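Local coordinates for protein topoisomerase IV subunit A (Escherichia coli, PDB 1ZVT) that forms part of a type II topoisomerase that unlinks DNA circles and removes supercoils, this C-terminal domain probably binding DNA and helping to select the substrate, at residues V4-S9 and Q45-V50; D23-N28 and D33-A38; D95-M100 and L164-K169; I176-A181 and G186-A191. All coordinates share one frame; numbering follows the deposited sequence.

Contact 1 (V4-S9 and Q45-V50)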
loop_
_atom_site.group_PDB
_atom_site.type_symbol
_atom_site.label_atom_id
_atom_site.label_comp_id
_atom_site.label_asym_id
_atom_site.label_seq_id
_atom_site.Cartn_x
_atom_site.Cartn_y
_atom_site.Cartn_z
ATOM N N VAL A 4 -6.493 15.819 13.433
ATOM C CA VAL A 4 -7.140 16.012 12.143
ATOM C C VAL A 4 -7.375 14.659 11.479
ATOM O O VAL A 4 -6.662 13.678 11.776
ATOM C CB VAL A 4 -6.299 16.889 11.162
ATOM C CG1 VAL A 4 -6.159 18.318 11.718
ATOM C CG2 VAL A 4 -4.932 16.286 10.900
ATOM N N THR A 5 -8.339 14.646 10.561
ATOM C CA THR A 5 -8.560 13.508 9.651
ATOM C C THR A 5 -8.446 14.037 8.244
ATOM O O THR A 5 -9.110 15.013 7.897
ATOM C CB THR A 5 -9.951 12.893 9.848
ATOM O OG1 THR A 5 -10.037 12.404 11.187
ATOM C CG2 THR A 5 -10.185 11.735 8.878
ATOM N N ILE A 6 -7.604 13.401 7.441
ATOM C CA ILE A 6 -7.499 13.793 6.035
ATOM C C ILE A 6 -8.359 12.826 5.221
ATOM O O ILE A 6 -8.272 11.612 5.400
ATOM C CB ILE A 6 -6.041 13.733 5.514
ATOM C CG1 ILE A 6 -5.049 14.386 6.501
ATOM C CG2 ILE A 6 -5.988 14.320 4.101
ATOM C CD1 ILE A 6 -5.383 15.842 6.882
ATOM N N VAL A 7 -9.202 13.380 4.355
ATOM C CA VAL A 7 -10.166 12.591 3.581
ATOM C C VAL A 7 -9.880 12.749 2.100
ATOM O O VAL A 7 -9.778 13.873 1.596
ATOM C CB VAL A 7 -11.614 13.056 3.873
ATOM C CG1 VAL A 7 -12.660 12.216 3.056
ATOM C CG2 VAL A 7 -11.892 12.997 5.397
ATOM N N LEU A 8 -9.729 11.609 1.429
ATOM C CA LEU A 8 -9.432 11.524 -0.006
ATOM C C LEU A 8 -10.641 10.992 -0.731
ATOM O O LEU A 8 -11.261 10.005 -0.298
ATOM C CB LEU A 8 -8.265 10.554 -0.213
ATOM C CG LEU A 8 -7.865 10.229 -1.653
ATOM C CD1 LEU A 8 -7.335 11.498 -2.375
ATOM C CD2 LEU A 8 -6.823 9.082 -1.675
ATOM N N SER A 9 -10.989 11.637 -1.834
ATOM C CA SER A 9 -12.131 11.198 -2.615
ATOM C C SER A 9 -11.699 10.409 -3.855
ATOM O O SER A 9 -10.516 10.412 -4.235
ATOM C CB SER A 9 -12.987 12.392 -3.026
ATOM O OG SER A 9 -12.361 13.102 -4.088
ATOM N N GLN A 45 1.856 17.306 11.491
ATOM C CA GLN A 45 2.574 16.190 10.891
ATOM C C GLN A 45 2.140 16.148 9.421
ATOM O O GLN A 45 1.025 16.528 9.115
ATOM C CB GLN A 45 2.317 14.867 11.646
ATOM C CG GLN A 45 1.313 13.899 11.060
ATOM C CD GLN A 45 0.901 12.764 12.019
ATOM O OE1 GLN A 45 0.109 12.967 12.908
ATOM N NE2 GLN A 45 1.450 11.575 11.820
ATOM N N PRO A 46 3.026 15.729 8.512
ATOM C CA PRO A 46 2.601 15.730 7.107
ATOM C C PRO A 46 1.655 14.561 6.772
ATOM O O PRO A 46 1.696 13.524 7.441
ATOM C CB PRO A 46 3.923 15.558 6.352
ATOM C CG PRO A 46 4.753 14.752 7.289
ATOM C CD PRO A 46 4.417 15.278 8.664
ATOM N N VAL A 47 0.815 14.760 5.756
ATOM C CA VAL A 47 0.117 13.655 5.102
ATOM C C VAL A 47 0.817 13.342 3.790
ATOM O O VAL A 47 1.258 14.243 3.091
ATOM C CB VAL A 47 -1.412 13.921 4.910
ATOM C CG1 VAL A 47 -1.710 15.239 4.183
ATOM C CG2 VAL A 47 -2.087 12.689 4.225
ATOM N N VAL A 48 0.979 12.052 3.509
ATOM C CA VAL A 48 1.756 11.605 2.349
ATOM C C VAL A 48 0.825 10.884 1.370
ATOM O O VAL A 48 -0.101 10.186 1.796
ATOM C CB VAL A 48 2.894 10.679 2.806
ATOM C CG1 VAL A 48 3.374 9.789 1.692
ATOM C CG2 VAL A 48 4.052 11.515 3.368
ATOM N N PHE A 49 1.082 11.077 0.074
ATOM C CA PHE A 49 0.362 10.445 -1.019
ATOM C C PHE A 49 1.375 9.699 -1.866
ATOM O O PHE A 49 2.499 10.176 -2.103
ATOM C CB PHE A 49 -0.369 11.500 -1.864
ATOM C CG PHE A 49 -1.378 12.272 -1.072
ATOM C CD1 PHE A 49 -1.027 13.466 -0.449
ATOM C CD2 PHE A 49 -2.666 11.762 -0.891
ATOM C CE1 PHE A 49 -1.960 14.168 0.343
ATOM C CE2 PHE A 49 -3.603 12.456 -0.090
ATOM C CZ PHE A 49 -3.234 13.661 0.517
ATOM N N VAL A 50 0.980 8.522 -2.337
ATOM C CA VAL A 50 1.803 7.797 -3.304
ATOM C C VAL A 50 1.021 7.665 -4.625
ATOM O O VAL A 50 -0.149 7.229 -4.615
ATOM C CB VAL A 50 2.195 6.413 -2.764
ATOM C CG1 VAL A 50 3.064 5.708 -3.793
ATOM C CG2 VAL A 50 2.968 6.550 -1.427
#

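Contact 2 (D23-N28 and D33-A38)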
loop_
_atom_site.group_PDB
_atom_site.type_symbol
_atom_site.label_atom_id
_atom_site.label_comp_id
_atom_site.label_asym_id
_atom_site.label_seq_id
_atom_site.Cartn_x
_atom_site.Cartn_y
_atom_site.Cartn_z
ATOM N N ASP A 23 -17.484 11.577 10.287
ATOM C CA ASP A 23 -18.076 10.594 9.389
ATOM C C ASP A 23 -17.615 10.932 7.974
ATOM O O ASP A 23 -18.238 11.741 7.287
ATOM C CB ASP A 23 -19.608 10.664 9.508
ATOM C CG ASP A 23 -20.324 9.681 8.608
ATOM O OD1 ASP A 23 -19.726 9.122 7.651
ATOM O OD2 ASP A 23 -21.533 9.454 8.855
ATOM N N ALA A 24 -16.490 10.359 7.557
ATOM C CA ALA A 24 -15.895 10.770 6.289
ATOM C C ALA A 24 -16.722 10.394 5.060
ATOM O O ALA A 24 -16.899 11.214 4.155
ATOM C CB ALA A 24 -14.457 10.260 6.182
ATOM N N PRO A 25 -17.252 9.156 5.010
ATOM C CA PRO A 25 -18.086 8.838 3.860
ATOM C C PRO A 25 -19.346 9.711 3.809
ATOM O O PRO A 25 -19.912 9.900 2.732
ATOM C CB PRO A 25 -18.419 7.361 4.068
ATOM C CG PRO A 25 -17.302 6.849 4.909
ATOM C CD PRO A 25 -17.052 7.979 5.872
ATOM N N GLY A 26 -19.774 10.240 4.960
ATOM C CA GLY A 26 -20.968 11.085 5.035
ATOM C C GLY A 26 -20.781 12.554 4.668
ATOM O O GLY A 26 -21.737 13.322 4.688
ATOM N N LEU A 27 -19.555 12.958 4.347
ATOM C CA LEU A 27 -19.291 14.338 3.932
ATOM C C LEU A 27 -19.884 14.652 2.569
ATOM O O LEU A 27 -20.292 13.752 1.832
ATOM C CB LEU A 27 -17.786 14.595 3.898
ATOM C CG LEU A 27 -17.069 14.444 5.235
ATOM C CD1 LEU A 27 -15.569 14.425 5.034
ATOM C CD2 LEU A 27 -17.454 15.579 6.181
ATOM N N ASN A 28 -19.917 15.951 2.255
ATOM C CA ASN A 28 -20.328 16.459 0.958
ATOM C C ASN A 28 -19.264 16.132 -0.089
ATOM O O ASN A 28 -18.082 16.401 0.116
ATOM C CB ASN A 28 -20.530 17.976 1.086
ATOM C CG ASN A 28 -21.055 18.632 -0.186
ATOM O OD1 ASN A 28 -20.909 19.845 -0.364
ATOM N ND2 ASN A 28 -21.669 17.854 -1.065
ATOM N N ASP A 33 -18.600 12.358 -7.424
ATOM C CA ASP A 33 -17.464 11.999 -6.569
ATOM C C ASP A 33 -17.968 11.361 -5.282
ATOM O O ASP A 33 -19.147 11.485 -4.926
ATOM C CB ASP A 33 -16.624 13.247 -6.279
ATOM C CG ASP A 33 -15.193 12.928 -5.824
ATOM O OD1 ASP A 33 -14.779 11.750 -5.807
ATOM O OD2 ASP A 33 -14.469 13.891 -5.500
ATOM N N SER A 34 -17.068 10.677 -4.581
ATOM C CA SER A 34 -17.415 10.059 -3.315
ATOM C C SER A 34 -16.156 9.622 -2.583
ATOM O O SER A 34 -15.041 9.720 -3.106
ATOM C CB SER A 34 -18.341 8.847 -3.537
ATOM O OG SER A 34 -17.703 7.874 -4.343
ATOM N N PHE A 35 -16.383 9.086 -1.390
ATOM C CA PHE A 35 -15.338 8.711 -0.448
ATOM C C PHE A 35 -14.408 7.640 -1.004
ATOM O O PHE A 35 -14.865 6.685 -1.647
ATOM C CB PHE A 35 -16.000 8.184 0.829
ATOM C CG PHE A 35 -15.022 7.689 1.847
ATOM C CD1 PHE A 35 -14.294 8.596 2.613
ATOM C CD2 PHE A 35 -14.818 6.301 2.038
ATOM C CE1 PHE A 35 -13.383 8.133 3.580
ATOM C CE2 PHE A 35 -13.929 5.831 2.981
ATOM C CZ PHE A 35 -13.206 6.751 3.764
ATOM N N LYS A 36 -13.110 7.794 -0.712
ATOM C CA LYS A 36 -12.111 6.790 -1.066
ATOM C C LYS A 36 -11.361 6.270 0.156
ATOM O O LYS A 36 -11.230 5.068 0.318
ATOM C CB LYS A 36 -11.121 7.335 -2.103
ATOM C CG LYS A 36 -10.055 6.261 -2.507
ATOM C CD LYS A 36 -9.265 6.661 -3.766
ATOM C CE LYS A 36 -8.022 5.785 -3.910
ATOM N NZ LYS A 36 -8.311 4.326 -4.010
ATOM N N ALA A 37 -10.870 7.179 0.999
ATOM C CA ALA A 37 -10.070 6.798 2.154
ATOM C C ALA A 37 -9.929 7.957 3.115
ATOM O O ALA A 37 -10.019 9.134 2.717
ATOM C CB ALA A 37 -8.674 6.296 1.727
ATOM N N ALA A 38 -9.647 7.610 4.371
ATOM C CA ALA A 38 -9.327 8.610 5.381
ATOM C C ALA A 38 -8.140 8.144 6.214
ATOM O O ALA A 38 -7.973 6.926 6.462
ATOM C CB ALA A 38 -10.525 8.904 6.259
HETATM O O HOH W 1 -19.161 8.987 -0.032
#

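Contact 3 (D95-M100 and L164-K169)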
loop_
_atom_site.group_PDB
_atom_site.type_symbol
_atom_site.label_atom_id
_atom_site.label_comp_id
_atom_site.label_asym_id
_atom_site.label_seq_id
_atom_site.Cartn_x
_atom_site.Cartn_y
_atom_site.Cartn_z
ATOM N N ASP A 95 9.195 7.776 12.220
ATOM C CA ASP A 95 10.046 6.589 12.272
ATOM C C ASP A 95 9.314 5.296 11.924
ATOM O O ASP A 95 9.936 4.232 11.954
ATOM C CB ASP A 95 10.687 6.457 13.671
ATOM C CG ASP A 95 9.654 6.237 14.798
ATOM O OD1 ASP A 95 8.432 6.327 14.557
ATOM O OD2 ASP A 95 10.075 5.972 15.958
ATOM N N GLN A 96 8.015 5.384 11.593
ATOM C CA GLN A 96 7.181 4.189 11.363
ATOM C C GLN A 96 7.712 3.386 10.180
ATOM O O GLN A 96 7.849 3.910 9.079
ATOM C CB GLN A 96 5.705 4.583 11.078
ATOM C CG GLN A 96 4.793 3.403 10.764
ATOM C CD GLN A 96 4.664 2.462 11.935
ATOM O OE1 GLN A 96 4.283 2.875 13.034
ATOM N NE2 GLN A 96 5.015 1.194 11.720
ATOM N N LYS A 97 7.987 2.110 10.396
ATOM C CA LYS A 97 8.409 1.254 9.280
ATOM C C LYS A 97 7.271 0.882 8.345
ATOM O O LYS A 97 6.147 0.618 8.794
ATOM C CB LYS A 97 9.080 -0.017 9.807
ATOM C CG LYS A 97 10.401 0.244 10.553
ATOM C CD LYS A 97 11.576 0.321 9.587
ATOM C CE LYS A 97 12.876 0.736 10.272
ATOM N NZ LYS A 97 13.456 -0.350 11.131
ATOM N N LEU A 98 7.588 0.837 7.046
ATOM C CA LEU A 98 6.609 0.544 5.995
ATOM C C LEU A 98 7.220 -0.428 5.029
ATOM O O LEU A 98 8.447 -0.448 4.853
ATOM C CB LEU A 98 6.288 1.817 5.200
ATOM C CG LEU A 98 5.885 3.071 5.961
ATOM C CD1 LEU A 98 5.806 4.251 5.009
ATOM C CD2 LEU A 98 4.521 2.807 6.600
ATOM N N LEU A 99 6.377 -1.228 4.392
ATOM C CA LEU A 99 6.834 -2.082 3.296
ATOM C C LEU A 99 6.376 -1.474 1.972
ATOM O O LEU A 99 5.168 -1.339 1.741
ATOM C CB LEU A 99 6.257 -3.498 3.463
ATOM C CG LEU A 99 6.390 -4.501 2.316
ATOM C CD1 LEU A 99 7.872 -4.757 2.023
ATOM C CD2 LEU A 99 5.681 -5.812 2.665
ATOM N N MET A 100 7.337 -1.176 1.093
ATOM C CA MET A 100 7.065 -0.655 -0.252
ATOM C C MET A 100 7.405 -1.732 -1.261
ATOM O O MET A 100 8.410 -2.429 -1.104
ATOM C CB MET A 100 7.940 0.571 -0.550
ATOM C CG MET A 100 7.668 1.789 0.322
ATOM S SD MET A 100 5.956 2.399 0.228
ATOM C CE MET A 100 5.662 2.549 -1.508
ATOM N N LEU A 164 13.895 -8.612 4.483
ATOM C CA LEU A 164 13.909 -7.685 3.374
ATOM C C LEU A 164 14.717 -6.424 3.719
ATOM O O LEU A 164 14.371 -5.702 4.675
ATOM C CB LEU A 164 12.469 -7.306 3.009
ATOM C CG LEU A 164 12.300 -6.491 1.725
ATOM C CD1 LEU A 164 12.781 -7.236 0.493
ATOM C CD2 LEU A 164 10.849 -6.139 1.578
ATOM N N PRO A 165 15.805 -6.158 2.966
ATOM C CA PRO A 165 16.660 -5.014 3.285
ATOM C C PRO A 165 15.926 -3.684 3.294
ATOM O O PRO A 165 14.997 -3.459 2.503
ATOM C CB PRO A 165 17.722 -5.042 2.169
ATOM C CG PRO A 165 17.813 -6.483 1.776
ATOM C CD PRO A 165 16.349 -6.931 1.827
ATOM N N GLN A 166 16.351 -2.820 4.215
ATOM C CA GLN A 166 15.848 -1.459 4.311
ATOM C C GLN A 166 16.547 -0.537 3.311
ATOM O O GLN A 166 17.765 -0.566 3.183
ATOM C CB GLN A 166 15.996 -0.944 5.750
ATOM C CG GLN A 166 15.480 0.476 5.954
ATOM C CD GLN A 166 15.349 0.881 7.412
ATOM O OE1 GLN A 166 15.620 0.094 8.321
ATOM N NE2 GLN A 166 14.908 2.115 7.641
ATOM N N LEU A 167 15.764 0.260 2.594
ATOM C CA LEU A 167 16.265 1.251 1.639
ATOM C C LEU A 167 15.473 2.544 1.800
ATOM O O LEU A 167 14.415 2.549 2.443
ATOM C CB LEU A 167 16.113 0.741 0.197
ATOM C CG LEU A 167 16.945 -0.472 -0.236
ATOM C CD1 LEU A 167 16.509 -0.900 -1.628
ATOM C CD2 LEU A 167 18.483 -0.205 -0.181
ATOM N N SER A 168 15.970 3.637 1.227
ATOM C CA SER A 168 15.234 4.918 1.279
ATOM C C SER A 168 14.498 5.157 -0.026
ATOM O O SER A 168 13.636 6.031 -0.105
ATOM C CB SER A 168 16.174 6.092 1.561
ATOM O OG SER A 168 17.147 6.178 0.545
ATOM N N LYS A 169 14.869 4.395 -1.052
ATOM C CA LYS A 169 14.229 4.451 -2.362
ATOM C C LYS A 169 14.833 3.384 -3.277
ATOM O O LYS A 169 15.812 2.713 -2.900
ATOM C CB LYS A 169 14.438 5.837 -2.991
ATOM C CG LYS A 169 15.911 6.136 -3.293
ATOM C CD LYS A 169 16.119 7.574 -3.813
ATOM C CE LYS A 169 17.537 7.759 -4.337
ATOM N NZ LYS A 169 18.593 7.143 -3.455
#

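Contact 4 (I176-A181 and G186-A191)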
loop_
_atom_site.group_PDB
_atom_site.type_symbol
_atom_site.label_atom_id
_atom_site.label_comp_id
_atom_site.label_asym_id
_atom_site.label_seq_id
_atom_site.Cartn_x
_atom_site.Cartn_y
_atom_site.Cartn_z
ATOM N N ILE A 176 9.815 -12.099 -4.108
ATOM C CA ILE A 176 9.419 -13.395 -4.626
ATOM C C ILE A 176 9.824 -13.448 -6.097
ATOM O O ILE A 176 9.748 -12.439 -6.797
ATOM C CB ILE A 176 7.886 -13.616 -4.406
ATOM C CG1 ILE A 176 7.434 -14.988 -4.913
ATOM C CG2 ILE A 176 7.073 -12.515 -5.087
ATOM C CD1 ILE A 176 6.052 -15.414 -4.415
ATOM N N ASN A 177 10.286 -14.602 -6.569
ATOM C CA ASN A 177 10.771 -14.668 -7.948
ATOM C C ASN A 177 9.645 -14.762 -8.954
ATOM O O ASN A 177 8.894 -15.729 -8.969
ATOM C CB ASN A 177 11.714 -15.844 -8.160
ATOM C CG ASN A 177 12.359 -15.802 -9.535
ATOM O OD1 ASN A 177 12.187 -16.717 -10.349
ATOM N ND2 ASN A 177 13.094 -14.737 -9.802
ATOM N N ILE A 178 9.514 -13.722 -9.756
ATOM C CA ILE A 178 8.600 -13.707 -10.894
ATOM C C ILE A 178 9.471 -13.312 -12.098
ATOM O O ILE A 178 10.095 -12.250 -12.093
ATOM C CB ILE A 178 7.471 -12.693 -10.678
ATOM C CG1 ILE A 178 6.747 -13.008 -9.340
ATOM C CG2 ILE A 178 6.479 -12.716 -11.864
ATOM C CD1 ILE A 178 5.718 -12.007 -8.945
ATOM N N PRO A 179 9.547 -14.189 -13.106
ATOM C CA PRO A 179 10.383 -13.903 -14.270
ATOM C C PRO A 179 10.014 -12.542 -14.865
ATOM O O PRO A 179 8.836 -12.249 -15.052
ATOM C CB PRO A 179 10.046 -15.041 -15.235
ATOM C CG PRO A 179 9.593 -16.178 -14.343
ATOM C CD PRO A 179 8.888 -15.504 -13.186
ATOM N N SER A 180 11.022 -11.719 -15.132
ATOM C CA SER A 180 10.769 -10.320 -15.460
ATOM C C SER A 180 10.023 -10.121 -16.764
ATOM O O SER A 180 9.187 -9.220 -16.888
ATOM C CB SER A 180 12.058 -9.511 -15.428
ATOM O OG SER A 180 12.982 -10.016 -16.367
ATOM N N ALA A 181 10.364 -10.921 -17.771
ATOM C CA ALA A 181 9.659 -10.810 -19.045
ATOM C C ALA A 181 8.184 -11.207 -18.904
ATOM O O ALA A 181 7.288 -10.582 -19.489
ATOM C CB ALA A 181 10.367 -11.656 -20.111
ATOM N N GLY A 186 2.406 -9.038 -18.191
ATOM C CA GLY A 186 1.195 -9.155 -17.384
ATOM C C GLY A 186 0.743 -10.588 -17.189
ATOM O O GLY A 186 -0.412 -10.829 -16.791
ATOM N N GLU A 187 1.643 -11.543 -17.438
ATOM C CA GLU A 187 1.313 -12.968 -17.352
ATOM C C GLU A 187 1.499 -13.566 -15.956
ATOM O O GLU A 187 1.009 -14.670 -15.657
ATOM C CB GLU A 187 2.117 -13.759 -18.381
ATOM C CG GLU A 187 1.776 -13.386 -19.807
ATOM C CD GLU A 187 2.784 -13.915 -20.811
ATOM O OE1 GLU A 187 3.859 -14.418 -20.407
ATOM O OE2 GLU A 187 2.514 -13.803 -22.019
ATOM N N ASP A 188 2.196 -12.821 -15.099
ATOM C CA ASP A 188 2.300 -13.150 -13.700
ATOM C C ASP A 188 2.671 -11.873 -12.975
ATOM O O ASP A 188 2.963 -10.861 -13.603
ATOM C CB ASP A 188 3.349 -14.227 -13.455
ATOM C CG ASP A 188 3.167 -14.954 -12.122
ATOM O OD1 ASP A 188 2.252 -14.612 -11.313
ATOM O OD2 ASP A 188 3.923 -15.922 -11.908
ATOM N N GLY A 189 2.672 -11.915 -11.650
ATOM C CA GLY A 189 2.929 -10.687 -10.899
ATOM C C GLY A 189 2.563 -10.930 -9.451
ATOM O O GLY A 189 1.993 -11.978 -9.116
ATOM N N LEU A 190 2.935 -9.982 -8.593
ATOM C CA LEU A 190 2.614 -10.092 -7.182
ATOM C C LEU A 190 1.178 -9.552 -7.014
ATOM O O LEU A 190 0.925 -8.361 -7.275
ATOM C CB LEU A 190 3.679 -9.327 -6.372
ATOM C CG LEU A 190 3.556 -9.181 -4.867
ATOM C CD1 LEU A 190 3.490 -10.564 -4.206
ATOM C CD2 LEU A 190 4.723 -8.339 -4.340
ATOM N N ALA A 191 0.243 -10.447 -6.644
ATOM C CA ALA A 191 -1.197 -10.153 -6.506
ATOM C C ALA A 191 -1.580 -9.606 -5.154
ATOM O O ALA A 191 -2.435 -8.709 -5.078
ATOM C CB ALA A 191 -2.012 -11.415 -6.748
#

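Contact 1 (V4-S9 and Q45-V50)
Ile6 and Val47 meet where two sheets face each other. Ile6 CG1 lies 4.0 Å from Val47 CB and touches both valine methyls at slightly longer range. The two side chains cross obliquely. Ile6 CG1 stands anti to its carbonyl carbon, beside the backbone N (chi1 -46°), which puts the methylene of the longer branch against the valine. The second torsion then folds CD1 back toward its own strand, where it ends 4.1 Å from Val4 CG2. Val47 has a less usual torsion, with CG1 between the backbone N and the carbonyl carbon (chi1 54°). Both of its methyls flank the approaching isoleucine.

The second touch is looser. Leu8 CD1 comes to 4.5 Å from Phe49 CE2, and it meets the ring obliquely. Phe49 does not start toward Leu8, but its ring carries the far end closer. The same ring packs against its neighbour two residues back on the strand, with Phe49 CZ 4.0 Å from Val47 CG2.

Met89 of strand 86-90 touches Leu8, Val47 and Phe49. Val14 of strand 13-18 touches Leu8 and Phe49. Strand 3-9 belongs to one four-stranded sheet and strand 47-51 to the next, so the contact joins neighbouring blades of the beta-pinwheel.

No hydrogen bond passes between the segments. All four touching residues are buried and apolar, and the backbone of 4-9 bonds to strands 13-18 and 35-42 of its own sheet. The join therefore rests on shape and on the exclusion of water, not on directed bonds.

Contact 2 (D23-N28 and D33-A38)
Pro25 lies over one face of the Phe35 ring. Its CG is 3.8 Å from the ring centroid and only 11° off the normal, a CH-pi contact. Proline and phenylalanine extend alongside each other in one direction. On the opposite face the backbone N of Ala37 sits above the plane, nearer its margin than its centre. Ala38 CB lies at the ring edge, in plane. Ala24 CB comes in obliquely, 3.5 Å from Phe35 CE1. Phe35 CG is anti to the backbone N (chi1 177°), which turns the ring toward this proline. With the Phe35 ring cut back to an alanine, Pro25 CG is likely to lose the face it lies over.

A water joins the backbones: it donates to Pro25 O and accepts from Phe35 N. Ala24 to Leu27 form a type I turn. Asp23 OD1 receives Gly26 N at 2.9 Å, from above the carboxylate plane. Val7 of strand 3-9 touches Ala24, Leu27 and Phe35.

Lys36 and Ala37 both face Leu8 on that strand. The arrangement thus combines an Asx motif and a type I turn with a classic beta bulge at the start of outer strand 35-42 of a pinwheel blade.

Contact 3 (D95-M100 and L164-K169)
Leu99 and Leu164 make the tighter of two separate touches. Leu99 CD1 and Leu164 CD2 are 3.3 Å apart, closer than carbon atoms usually pack. The side chains cross at about a right angle, so the meeting is confined to one methyl from each. The Leu99 side chain does not start toward the other segment, but with CG anti to the backbone N (chi1 169°) it swings CD1 across to Leu164.

Lys97 and Gln166 form the second touch, also at about a right angle. Lys97 CE is 3.4 Å from Gln166 OE1 and 3.6 Å from Gln166 NE2, so the methylene lies against the amide end. Lys97 NZ is 3.6 Å from Gln166 OE1, and the pair is not a hydrogen bond. The lysine chain is bent at its second and fourth torsions, while the glutamine runs extended beyond CG.

Next come the groups that place these chains. Gln96 NE2 bonds to Lys97 O at 3.2 Å with an N-H...O angle of 170°, on a lone pair in the carbonyl plane. Val109 and Thr111 of strand 106-111 touch the Lys97 side chain. Backbone bonds tie Lys97 to Ile140 and Leu99 to Val138. Leu164 also packs on Arg225.

Further out, segment 164-169 is part of the link from strand 155-160 to strand 173-174, which is an outer strand of the sheet holding 97-101. The two segments meet through one tight methyl pair and one van der Waals contact of a lysine methylene with an amide, with no hydrogen bond between them.

Contact 4 (I176-A181 and G186-A191)
Ile178 overlaps the backbone between Gly189 and Leu190 with its CD1, which is 3.4 Å from Gly189 C and 3.5 Å from Leu190 N. Its other branch works separately: CG2 lies 3.8 Å from Asp188 CB. CG1 stands anti to the carbonyl carbon (chi1 -55°) and CG2 anti to the backbone N, so the two branches reach successive residues of the other segment. Ile178 and Asp188 cross at about a right angle. Nearby, Ile176 CG2 is 4.2 Å from Leu190 CD1, the two side chains slanting across each other.

Asp188 OD1 accepts from Ala153 N; a second bond, from Gly189 N at 2.8 Å, is weak. Thr151 of strand 146-151 touches Ile176, Ile178 and Asp188. Shortened to an alanine, Ile178 loses both branches, which would probably open a gap over the Gly189-Leu190 peptide and leave Asp188 CB without its methyl neighbour.

The segments flank the short helix 180-184. Pro179 is at its N-cap position, and Gly186 ends it in a Schellman motif with positive phi. Ala183 of that helix also touches Ile178. The segments before and after the helix come together through apolar contact, while OD1 of the buried Asp188 takes the backbone N-H of Ala153.

Overall arrangement
The four contacts follow the course of the beta-pinwheel. Contacts 1 and 2 come first in the chain and lie about 13 Å apart between centres. Contact 2 lies within the chain span of contact 1. They share the sheet of strands 3-9 and 35-42. Contact 3 follows, about 20 Å from contact 1 by centres, on strand 97-101 of a later sheet. Contact 4 comes last, about 22 Å from contact 3 by centres, at the start of strand 190-196, in the last of the four sheets. Contacts 1 and 3 join neighbouring sheets; contacts 2 and 4 are local, closing over a short loop and a short helix. Together they build the pinwheel, which probably binds DNA.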